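Local coordinates for extracellular solute-binding protein, family 1 (Bifidobacterium longum subsp. infantis ATCC 15697, PDB 3QUF) that probably binds an extracellular solute and delivers it to a membrane transporter, at residues 354-358 and 359-363. Residues are numbered along the deposited sequence; the frame is centred on the assembly and turned at random.
Sequences LKDVV and DNYFK
The ring of Y361 turns an edge to the preceding turn of helix 355-362, which widens into a pi-type turn at 359-362: V357 CA and the carbonyl oxygen of D356 lie near the ring plane, D356 O 3.6 Å from Y361 CD2. The F362 ring is approached obliquely by V358 CG1, 4.3 Å from F362 CD2; with F362 CG anti to its backbone N (chi1 176°), the ring is carried away from the preceding turn, whose V358 CG1 it still grazes, and packs on A136 and V138 of strand 135-144 and on I295. V357 rests on V281, so the helix lies against the mixed sheet.

The D356 carboxylate stands almost perpendicular to the Y361 ring, the planes 84° apart, and one water joins the two side chains, donating to D356 OD2 and hydrogen-bonded to Y361 OH. The other oxygen, D356 OD1, accepts N360 ND2 at 2.8 Å through its anti lone pair; the bond is nearly straight (173°) and lies close to the amide plane of N360. Both D356 carboxylate oxygens are therefore engaged, by an i+4 amide and by the water leading to the i+5 phenol.

A second i to i+4 pair is the salt bridge from K355 NZ to D359 OD2 at 2.8 Å. The lysine chain is extended until its last torsion, where it bends and brings NZ to the syn side of OD2, slightly out of the carboxylate plane. With an alanine in place of D359, the K355 ammonium would probably lose this mate and its chain would be freer to swing.

Backbone bonds document the widening: D359 N and N360 N bond to the i-4 carbonyls, whereas F362 N reaches V357 O at 2.9 Å, an oxygen that Y361 N meets just weakly, and K363 N reaches V358 O at 2.8 Å.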
loop_
_atom_site.group_PDB
_atom_site.type_symbol
_atom_site.label_atom_id
_atom_site.label_comp_id
_atom_site.label_asym_id
_atom_site.label_seq_id
_atom_site.Cartn_x
_atom_site.Cartn_y
_atom_site.Cartn_z
ATOM N N LEU A 354 7.189 -3.613 15.776
ATOM C CA LEU A 354 6.371 -2.775 14.904
ATOM C C LEU A 354 5.454 -1.835 15.700
ATOM O O LEU A 354 4.636 -1.131 15.125
ATOM C CB LEU A 354 5.524 -3.667 14.002
ATOM C CG LEU A 354 6.279 -4.496 12.967
ATOM C CD1 LEU A 354 5.339 -5.490 12.305
ATOM C CD2 LEU A 354 6.886 -3.578 11.952
ATOM N N LYS A 355 5.581 -1.813 17.032
ATOM C CA LYS A 355 4.600 -1.049 17.813
ATOM C C LYS A 355 4.573 0.412 17.429
ATOM O O LYS A 355 3.488 0.933 17.204
ATOM C CB LYS A 355 4.861 -1.153 19.304
ATOM C CG LYS A 355 3.772 -0.452 20.131
ATOM C CD LYS A 355 4.053 -0.580 21.618
ATOM C CE LYS A 355 2.946 0.071 22.464
ATOM N NZ LYS A 355 1.611 -0.394 22.033
ATOM N N ASP A 356 5.733 1.058 17.332
ATOM C CA ASP A 356 5.845 2.494 16.906
ATOM C C ASP A 356 5.198 2.713 15.551
ATOM O O ASP A 356 4.312 3.577 15.391
ATOM C CB ASP A 356 7.315 2.964 16.908
ATOM C CG ASP A 356 7.506 4.478 16.485
ATOM O OD1 ASP A 356 6.734 5.380 16.920
ATOM O OD2 ASP A 356 8.481 4.773 15.734
ATOM N N VAL A 357 5.615 1.941 14.560
ATOM C CA VAL A 357 5.101 2.149 13.217
ATOM C C VAL A 357 3.587 1.931 13.148
ATOM O O VAL A 357 2.870 2.676 12.495
ATOM C CB VAL A 357 5.913 1.404 12.118
ATOM C CG1 VAL A 357 7.317 1.997 12.031
ATOM C CG2 VAL A 357 5.992 -0.051 12.339
ATOM N N VAL A 358 3.079 0.944 13.867
ATOM C CA VAL A 358 1.649 0.711 13.870
ATOM C C VAL A 358 0.893 1.766 14.665
ATOM O O VAL A 358 -0.064 2.372 14.148
ATOM C CB VAL A 358 1.307 -0.693 14.340
ATOM C CG1 VAL A 358 -0.202 -0.894 14.526
ATOM C CG2 VAL A 358 1.876 -1.682 13.287
ATOM N N ASP A 359 1.284 1.990 15.920
ATOM C CA ASP A 359 0.523 2.910 16.751
ATOM C C ASP A 359 0.649 4.375 16.357
ATOM O O ASP A 359 -0.323 5.117 16.469
ATOM C CB ASP A 359 0.925 2.798 18.208
ATOM C CG ASP A 359 0.432 1.516 18.866
ATOM O OD1 ASP A 359 -0.278 0.688 18.230
ATOM O OD2 ASP A 359 0.808 1.351 20.033
ATOM N N ASN A 360 1.828 4.797 15.919
ATOM C CA ASN A 360 2.079 6.209 15.711
ATOM C C ASN A 360 2.007 6.660 14.253
ATOM O O ASN A 360 2.026 7.855 13.977
ATOM C CB ASN A 360 3.394 6.592 16.363
ATOM C CG ASN A 360 3.358 6.367 17.858
ATOM O OD1 ASN A 360 2.339 6.649 18.510
ATOM N ND2 ASN A 360 4.424 5.776 18.397
ATOM N N TYR A 361 1.927 5.695 13.323
ATOM C CA TYR A 361 1.849 6.001 11.905
ATOM C C TYR A 361 0.648 5.341 11.276
ATOM O O TYR A 361 -0.207 6.035 10.743
ATOM C CB TYR A 361 3.203 5.703 11.167
ATOM C CG TYR A 361 4.275 6.533 11.789
ATOM C CD1 TYR A 361 4.509 7.847 11.368
ATOM C CD2 TYR A 361 4.976 6.058 12.898
ATOM C CE1 TYR A 361 5.448 8.628 12.005
ATOM C CE2 TYR A 361 5.930 6.850 13.542
ATOM C CZ TYR A 361 6.122 8.140 13.109
ATOM O OH TYR A 361 7.047 8.935 13.757
ATOM N N PHE A 362 0.554 4.018 11.295
ATOM C CA PHE A 362 -0.592 3.345 10.678
ATOM C C PHE A 362 -1.921 3.800 11.306
ATOM O O PHE A 362 -2.838 4.229 10.608
ATOM C CB PHE A 362 -0.446 1.824 10.742
ATOM C CG PHE A 362 -1.639 1.103 10.205
ATOM C CD1 PHE A 362 -1.930 1.119 8.870
ATOM C CD2 PHE A 362 -2.479 0.412 11.072
ATOM C CE1 PHE A 362 -3.072 0.475 8.396
ATOM C CE2 PHE A 362 -3.621 -0.225 10.589
ATOM C CZ PHE A 362 -3.887 -0.191 9.245
ATOM N N LYS A 363 -2.003 3.740 12.616
ATOM C CA LYS A 363 -3.238 4.142 13.298
ATOM C C LYS A 363 -3.514 5.648 13.230
ATOM O O LYS A 363 -4.626 6.074 13.494
ATOM C CB LYS A 363 -3.235 3.639 14.726
ATOM C CG LYS A 363 -3.388 2.092 14.770
ATOM C CD LYS A 363 -3.566 1.575 16.218
ATOM C CE LYS A 363 -5.003 1.102 16.489
ATOM N NZ LYS A 363 -5.970 2.253 16.534
HETATM O O HOH W 1 9.144 7.416 15.051
#